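L-lysine 6-oxidase (Marinomonas mediterranea, PDB 3WEU) oxidises the epsilon-amino group of L-lysine with a cysteine tryptophylquinone cofactor, releasing ammonium and antibacterial hydrogen peroxide. Local coordinates at residues E254-S259 with I306-W311; E653-K658 with F679-N684. All blocks are in the same frame, centred on the assembly; numbering follows the deposited sequence.

Contact 1 (E254-S259 with I306-W311); sequences EIVNIS and ISQYQW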
loop_
_atom_site.group_PDB
_atom_site.type_symbol
_atom_site.label_atom_id
_atom_site.label_comp_id
_atom_site.label_asym_id
_atom_site.label_seq_id
_atom_site.Cartn_x
_atom_site.Cartn_y
_atom_site.Cartn_z
ATOM N N GLU A 254 -36.412 2.946 -14.355
ATOM C CA GLU A 254 -37.772 2.424 -14.317
ATOM C C GLU A 254 -38.082 1.612 -13.070
ATOM O O GLU A 254 -39.235 1.224 -12.883
ATOM C CB GLU A 254 -38.015 1.569 -15.518
ATOM C CG GLU A 254 -37.958 2.372 -16.791
ATOM C CD GLU A 254 -37.714 1.553 -18.063
ATOM O OE1 GLU A 254 -38.503 1.668 -19.050
ATOM O OE2 GLU A 254 -36.695 0.814 -18.118
ATOM N N ILE A 255 -37.082 1.289 -12.266
ATOM C CA ILE A 255 -37.266 0.473 -11.070
ATOM C C ILE A 255 -37.312 1.412 -9.862
ATOM O O ILE A 255 -36.423 2.225 -9.664
ATOM C CB ILE A 255 -36.124 -0.543 -10.923
ATOM C CG1 ILE A 255 -36.091 -1.402 -12.211
ATOM C CG2 ILE A 255 -36.312 -1.395 -9.676
ATOM C CD1 ILE A 255 -35.174 -2.542 -12.275
ATOM N N VAL A 256 -38.412 1.331 -9.117
ATOM C CA VAL A 256 -38.708 2.257 -8.035
ATOM C C VAL A 256 -38.425 1.608 -6.670
ATOM O O VAL A 256 -38.746 0.438 -6.458
ATOM C CB VAL A 256 -40.204 2.594 -8.147
ATOM C CG1 VAL A 256 -40.663 3.562 -7.073
ATOM C CG2 VAL A 256 -40.523 3.176 -9.523
ATOM N N ASN A 257 -37.854 2.386 -5.768
ATOM C CA ASN A 257 -37.609 1.976 -4.396
ATOM C C ASN A 257 -38.919 1.776 -3.646
ATOM O O ASN A 257 -39.857 2.553 -3.769
ATOM C CB ASN A 257 -36.710 3.005 -3.694
ATOM C CG ASN A 257 -35.314 3.074 -4.327
ATOM O OD1 ASN A 257 -34.469 2.251 -4.021
ATOM N ND2 ASN A 257 -35.100 4.003 -5.258
ATOM N N ILE A 258 -38.977 0.691 -2.871
ATOM C CA ILE A 258 -40.110 0.426 -2.044
ATOM C C ILE A 258 -40.523 1.626 -1.191
ATOM O O ILE A 258 -41.714 1.984 -1.167
ATOM C CB ILE A 258 -39.911 -0.832 -1.200
ATOM C CG1 ILE A 258 -39.979 -2.094 -2.089
ATOM C CG2 ILE A 258 -41.017 -0.916 -0.103
ATOM C CD1 ILE A 258 -39.346 -3.343 -1.445
ATOM N N SER A 259 -39.555 2.243 -0.527
ATOM C CA SER A 259 -39.775 3.535 0.148
ATOM C C SER A 259 -38.850 4.568 -0.528
ATOM O O SER A 259 -37.605 4.478 -0.478
ATOM C CB SER A 259 -39.540 3.455 1.664
ATOM O OG SER A 259 -40.297 2.386 2.269
ATOM N N ILE A 306 -42.194 -3.898 -5.084
ATOM C CA ILE A 306 -41.656 -5.144 -4.614
ATOM C C ILE A 306 -41.427 -6.072 -5.838
ATOM O O ILE A 306 -40.358 -6.693 -5.982
ATOM C CB ILE A 306 -42.585 -5.848 -3.629
ATOM C CG1 ILE A 306 -42.620 -5.112 -2.287
ATOM C CG2 ILE A 306 -42.063 -7.215 -3.372
ATOM C CD1 ILE A 306 -43.777 -5.544 -1.430
ATOM N N SER A 307 -42.388 -6.075 -6.750
ATOM C CA SER A 307 -42.356 -6.972 -7.935
ATOM C C SER A 307 -41.257 -6.686 -8.935
ATOM O O SER A 307 -41.038 -7.496 -9.787
ATOM C CB SER A 307 -43.682 -6.920 -8.705
ATOM O OG SER A 307 -43.785 -5.781 -9.518
ATOM N N GLN A 308 -40.627 -5.501 -8.865
ATOM C CA GLN A 308 -39.567 -5.087 -9.783
ATOM C C GLN A 308 -38.169 -5.464 -9.296
ATOM O O GLN A 308 -37.263 -5.544 -10.095
ATOM C CB GLN A 308 -39.578 -3.561 -9.996
ATOM C CG GLN A 308 -40.784 -2.977 -10.712
ATOM C CD GLN A 308 -40.609 -1.450 -10.942
ATOM O OE1 GLN A 308 -40.560 -0.572 -9.962
ATOM N NE2 GLN A 308 -40.594 -1.103 -12.268
ATOM N N TYR A 309 -37.981 -5.663 -7.979
ATOM C CA TYR A 309 -36.629 -5.860 -7.425
ATOM C C TYR A 309 -35.899 -7.054 -8.059
ATOM O O TYR A 309 -34.664 -7.091 -8.144
ATOM C CB TYR A 309 -36.663 -5.991 -5.896
ATOM C CG TYR A 309 -36.657 -4.692 -5.154
ATOM C CD1 TYR A 309 -37.353 -3.585 -5.605
ATOM C CD2 TYR A 309 -35.930 -4.535 -3.966
ATOM C CE1 TYR A 309 -37.356 -2.422 -4.905
ATOM C CE2 TYR A 309 -35.945 -3.357 -3.255
ATOM C CZ TYR A 309 -36.657 -2.310 -3.724
ATOM O OH TYR A 309 -36.655 -1.133 -3.008
ATOM N N GLN A 310 -36.673 -8.041 -8.524
ATOM C CA GLN A 310 -36.074 -9.230 -9.166
ATOM C C GLN A 310 -35.148 -8.949 -10.356
ATOM O O GLN A 310 -34.339 -9.831 -10.713
ATOM C CB GLN A 310 -37.218 -10.166 -9.604
ATOM C CG GLN A 310 -38.105 -9.547 -10.705
ATOM C CD GLN A 310 -39.195 -10.512 -11.146
ATOM O OE1 GLN A 310 -38.928 -11.497 -11.832
ATOM N NE2 GLN A 310 -40.441 -10.204 -10.815
ATOM N N TRP A 311 -35.275 -7.770 -10.983
ATOM C CA TRP A 311 -34.450 -7.469 -12.148
ATOM C C TRP A 311 -33.035 -7.018 -11.769
ATOM O O TRP A 311 -32.192 -6.889 -12.637
ATOM C CB TRP A 311 -35.081 -6.404 -12.987
ATOM C CG TRP A 311 -36.445 -6.839 -13.521
ATOM C CD1 TRP A 311 -37.667 -6.351 -13.138
ATOM C CD2 TRP A 311 -36.684 -7.784 -14.547
ATOM N NE1 TRP A 311 -38.656 -7.003 -13.849
ATOM C CE2 TRP A 311 -38.088 -7.866 -14.740
ATOM C CE3 TRP A 311 -35.856 -8.572 -15.352
ATOM C CZ2 TRP A 311 -38.673 -8.689 -15.730
ATOM C CZ3 TRP A 311 -36.442 -9.393 -16.300
ATOM C CH2 TRP A 311 -37.854 -9.427 -16.483
#
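The hydroxyl of Tyr-309 accepts the backbone N-H of Ile-258 in a nearly straight bond, with N 3.0 Å from OH and an angle of 175° at the hydrogen. Ile-258 lies against one face of the ring, its CD1 in a CH-pi contact 4.0 Å from the centroid. With CG1 anti to the carbonyl carbon (chi1 -72°) and the chain extended beyond it, that methyl is carried over the ring and also meets Ile-306, CD1 lying 3.8 Å from CG1 of the latter. At the ring's edge, Val-256 O stands in plane, 3.5 Å from CE1 of Tyr-309.

Further along, the extended side chain of Gln-308 turns its amide to the backbone of 254-256. In the modelled one of two deposited conformers, NE2 donates to Glu-254 O at 2.8 Å, while OE1 receives Val-256 N at 3.0 Å from above its carbonyl plane rather than on a lone pair. Ile-255 runs antiparallel to this side chain, its CG2 3.9 Å from CB of Gln-308, and its CD1 packs 3.9 Å from CB of Trp-311. Phe-645 of strand 645-648 touches both Ile-255 and Trp-311.

The CB of Asn-257 points away from 306-311, and its ND2 is hydrogen-bonded to Gln-584 OE1; Pro-583 touches both Asn-257 and Tyr-309. Three backbone groups of the loop before helix 261-272, Glu-254 O, Val-256 N and Ile-258 N, are thus met by Gln-308 and Tyr-309, joining it to 306-311; the two Gln-308 bonds hold for the conformer modelled here and are less certain than the Tyr-309 bond.

Contact 2 (E653-K658 with F679-N684); sequences ELFDFK and FFINAN
One face of the Phe-680 ring is covered by the Asp-656 side chain, whose CB stands 3.4 Å from CZ and close to the ring normal. Lys-658 N lies near the plane of the same ring, at its edge. Phe-680 holds CG between its backbone N and carbonyl carbon (chi1 59°), which folds the ring back over Asp-656. Among the next residues, Phe-657 brings CD1 over one face of the Phe-679 ring, 3.7 Å from CE2; the two planes make 56°, an oblique pairing. Phe-655 has Leu-654 CD2 over one face and Phe-680 O near its plane at the edge, and Ile-681 CG1 meets its CD1 at 3.7 Å.

The backbones are paired as well. Asp-656 and Phe-680 form an antiparallel hydrogen-bonded pair, with Asp-656 N 2.6 Å from Phe-680 O and Phe-680 N 3.0 Å from Asp-656 O; Phe-657 and Phe-679 form the adjoining non-hydrogen-bonded pair. Past the bridge, one water donates to Leu-654 O and to Asp-656 OD1 and accepts from Asn-682 N at 2.7 Å, filling in where the strands part. The same OD1 makes a salt bridge with Lys-685, and Asn-682 OD1 closes an Asx turn onto Asn-684 N.

His-603 stacks on Phe-657, and Arg-614 makes a cation-pi contact with Phe-679. This two-stranded antiparallel sheet, 656-661 with 675-680, is bounded at its open end by helix 619-625, where His-625 touches Leu-654 and Ile-681, while Asn-682 packs on Thr-563 in strand 557-571 of the second subunit.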
loop_
_atom_site.group_PDB
_atom_site.type_symbol
_atom_site.label_atom_id
_atom_site.label_comp_id
_atom_site.label_asym_id
_atom_site.label_seq_id
_atom_site.Cartn_x
_atom_site.Cartn_y
_atom_site.Cartn_z
ATOM N N GLU A 653 -15.844 -2.653 -23.643
ATOM C CA GLU A 653 -14.462 -2.562 -24.129
ATOM C C GLU A 653 -13.438 -2.189 -23.069
ATOM O O GLU A 653 -12.256 -2.488 -23.226
ATOM C CB GLU A 653 -14.387 -1.632 -25.344
ATOM C CG GLU A 653 -15.023 -2.338 -26.547
ATOM C CD GLU A 653 -14.677 -1.709 -27.937
ATOM O OE1 GLU A 653 -14.305 -0.514 -28.025
ATOM O OE2 GLU A 653 -14.780 -2.406 -28.972
ATOM N N LEU A 654 -13.899 -1.567 -21.988
ATOM C CA LEU A 654 -13.059 -1.284 -20.845
ATOM C C LEU A 654 -12.477 -2.503 -20.161
ATOM O O LEU A 654 -11.395 -2.454 -19.561
ATOM C CB LEU A 654 -13.836 -0.451 -19.836
ATOM C CG LEU A 654 -13.046 -0.108 -18.571
ATOM C CD1 LEU A 654 -11.887 0.818 -18.901
ATOM C CD2 LEU A 654 -13.962 0.558 -17.578
ATOM N N PHE A 655 -13.214 -3.592 -20.173
ATOM C CA PHE A 655 -12.925 -4.696 -19.287
ATOM C C PHE A 655 -12.133 -5.750 -20.045
ATOM O O PHE A 655 -12.349 -5.960 -21.225
ATOM C CB PHE A 655 -14.240 -5.276 -18.742
ATOM C CG PHE A 655 -15.028 -4.319 -17.942
ATOM C CD1 PHE A 655 -14.713 -4.128 -16.613
ATOM C CD2 PHE A 655 -16.073 -3.611 -18.477
ATOM C CE1 PHE A 655 -15.414 -3.232 -15.847
ATOM C CE2 PHE A 655 -16.743 -2.664 -17.752
ATOM C CZ PHE A 655 -16.460 -2.518 -16.397
ATOM N N ASP A 656 -11.200 -6.379 -19.387
ATOM C CA ASP A 656 -10.622 -7.590 -19.855
ATOM C C ASP A 656 -11.320 -8.751 -19.226
ATOM O O ASP A 656 -12.103 -8.594 -18.255
ATOM C CB ASP A 656 -9.169 -7.660 -19.405
ATOM C CG ASP A 656 -8.216 -7.076 -20.368
ATOM O OD1 ASP A 656 -8.572 -6.079 -21.113
ATOM O OD2 ASP A 656 -7.081 -7.607 -20.273
ATOM N N PHE A 657 -10.935 -9.934 -19.661
ATOM C CA PHE A 657 -11.630 -11.114 -19.265
ATOM C C PHE A 657 -10.702 -12.286 -19.260
ATOM O O PHE A 657 -9.943 -12.427 -20.183
ATOM C CB PHE A 657 -12.747 -11.333 -20.255
ATOM C CG PHE A 657 -13.448 -12.620 -20.106
ATOM C CD1 PHE A 657 -14.424 -12.752 -19.145
ATOM C CD2 PHE A 657 -13.170 -13.702 -20.957
ATOM C CE1 PHE A 657 -15.152 -13.946 -19.007
ATOM C CE2 PHE A 657 -13.854 -14.893 -20.800
ATOM C CZ PHE A 657 -14.844 -15.019 -19.811
ATOM N N LYS A 658 -10.794 -13.158 -18.269
ATOM C CA LYS A 658 -10.065 -14.408 -18.312
ATOM C C LYS A 658 -10.947 -15.468 -17.839
ATOM O O LYS A 658 -11.683 -15.288 -16.818
ATOM C CB LYS A 658 -8.842 -14.310 -17.410
ATOM C CG LYS A 658 -7.823 -15.443 -17.616
ATOM C CD LYS A 658 -6.425 -15.092 -17.080
ATOM C CE LYS A 658 -6.246 -13.575 -16.884
ATOM N NZ LYS A 658 -4.876 -13.093 -17.168
ATOM N N PHE A 679 -13.766 -10.949 -14.822
ATOM C CA PHE A 679 -13.708 -9.689 -15.458
ATOM C C PHE A 679 -12.806 -8.776 -14.674
ATOM O O PHE A 679 -12.776 -8.820 -13.438
ATOM C CB PHE A 679 -15.118 -9.085 -15.517
ATOM C CG PHE A 679 -15.997 -9.769 -16.525
ATOM C CD1 PHE A 679 -16.725 -10.852 -16.154
ATOM C CD2 PHE A 679 -16.011 -9.346 -17.848
ATOM C CE1 PHE A 679 -17.509 -11.529 -17.045
ATOM C CE2 PHE A 679 -16.815 -9.991 -18.743
ATOM C CZ PHE A 679 -17.597 -11.077 -18.346
ATOM N N PHE A 680 -12.067 -7.934 -15.364
ATOM C CA PHE A 680 -11.228 -6.961 -14.676
ATOM C C PHE A 680 -10.855 -5.839 -15.592
ATOM O O PHE A 680 -11.150 -5.897 -16.785
ATOM C CB PHE A 680 -9.980 -7.634 -14.129
ATOM C CG PHE A 680 -9.115 -8.294 -15.172
ATOM C CD1 PHE A 680 -9.462 -9.471 -15.751
ATOM C CD2 PHE A 680 -7.921 -7.691 -15.553
ATOM C CE1 PHE A 680 -8.645 -10.091 -16.697
ATOM C CE2 PHE A 680 -7.082 -8.300 -16.498
ATOM C CZ PHE A 680 -7.447 -9.499 -17.060
ATOM N N ILE A 681 -10.273 -4.812 -15.022
ATOM C CA ILE A 681 -9.794 -3.657 -15.777
ATOM C C ILE A 681 -8.256 -3.673 -15.804
ATOM O O ILE A 681 -7.560 -3.603 -14.767
ATOM C CB ILE A 681 -10.260 -2.384 -15.126
ATOM C CG1 ILE A 681 -11.814 -2.346 -15.174
ATOM C CG2 ILE A 681 -9.709 -1.182 -15.854
ATOM C CD1 ILE A 681 -12.354 -1.200 -14.415
ATOM N N ASN A 682 -7.734 -3.800 -17.001
ATOM C CA ASN A 682 -6.311 -3.903 -17.166
ATOM C C ASN A 682 -5.793 -2.508 -17.012
ATOM O O ASN A 682 -6.044 -1.624 -17.849
ATOM C CB ASN A 682 -5.959 -4.514 -18.510
ATOM C CG ASN A 682 -4.442 -4.740 -18.659
ATOM O OD1 ASN A 682 -3.623 -3.929 -18.208
ATOM N ND2 ASN A 682 -4.086 -5.821 -19.310
ATOM N N ALA A 683 -5.269 -2.354 -15.807
ATOM C CA ALA A 683 -4.278 -1.426 -15.338
ATOM C C ALA A 683 -3.606 -0.719 -16.495
ATOM O O ALA A 683 -3.690 0.494 -16.579
ATOM C CB ALA A 683 -3.282 -2.203 -14.474
ATOM N N ASN A 684 -3.037 -1.488 -17.428
ATOM C CA ASN A 684 -2.406 -0.913 -18.610
ATOM C C ASN A 684 -3.422 -0.420 -19.552
ATOM O O ASN A 684 -4.120 0.527 -19.148
ATOM C CB ASN A 684 -1.327 -1.862 -19.134
ATOM C CG ASN A 684 -0.212 -1.967 -18.111
ATOM O OD1 ASN A 684 0.025 -1.001 -17.397
ATOM N ND2 ASN A 684 0.392 -3.113 -17.967
HETATM O O HOH W 1 -8.978 -3.770 -19.406
#

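Contact 1 and contact 2 follow one another along the chain without touching: their centres lie 31 Å apart and their nearest atoms about 16 Å. Contact 1 is the more central, its centre about 13 Å from the centre of the chain, against about 27 Å for the centre of contact 2. Its neighbours Pro-583 and Gln-584 come just after Trp-581, which with Cys-516 forms the quinone cofactor, so contact 1 probably borders the surroundings of the active site. Contact 2 reaches the second subunit at one edge, through Asn-682 and the adjoining Asn-684. Strand 645-648 bridges the two regions in sequence: Phe-645 packs against contact 1, and five residues beyond the strand's end segment 653-658 begins.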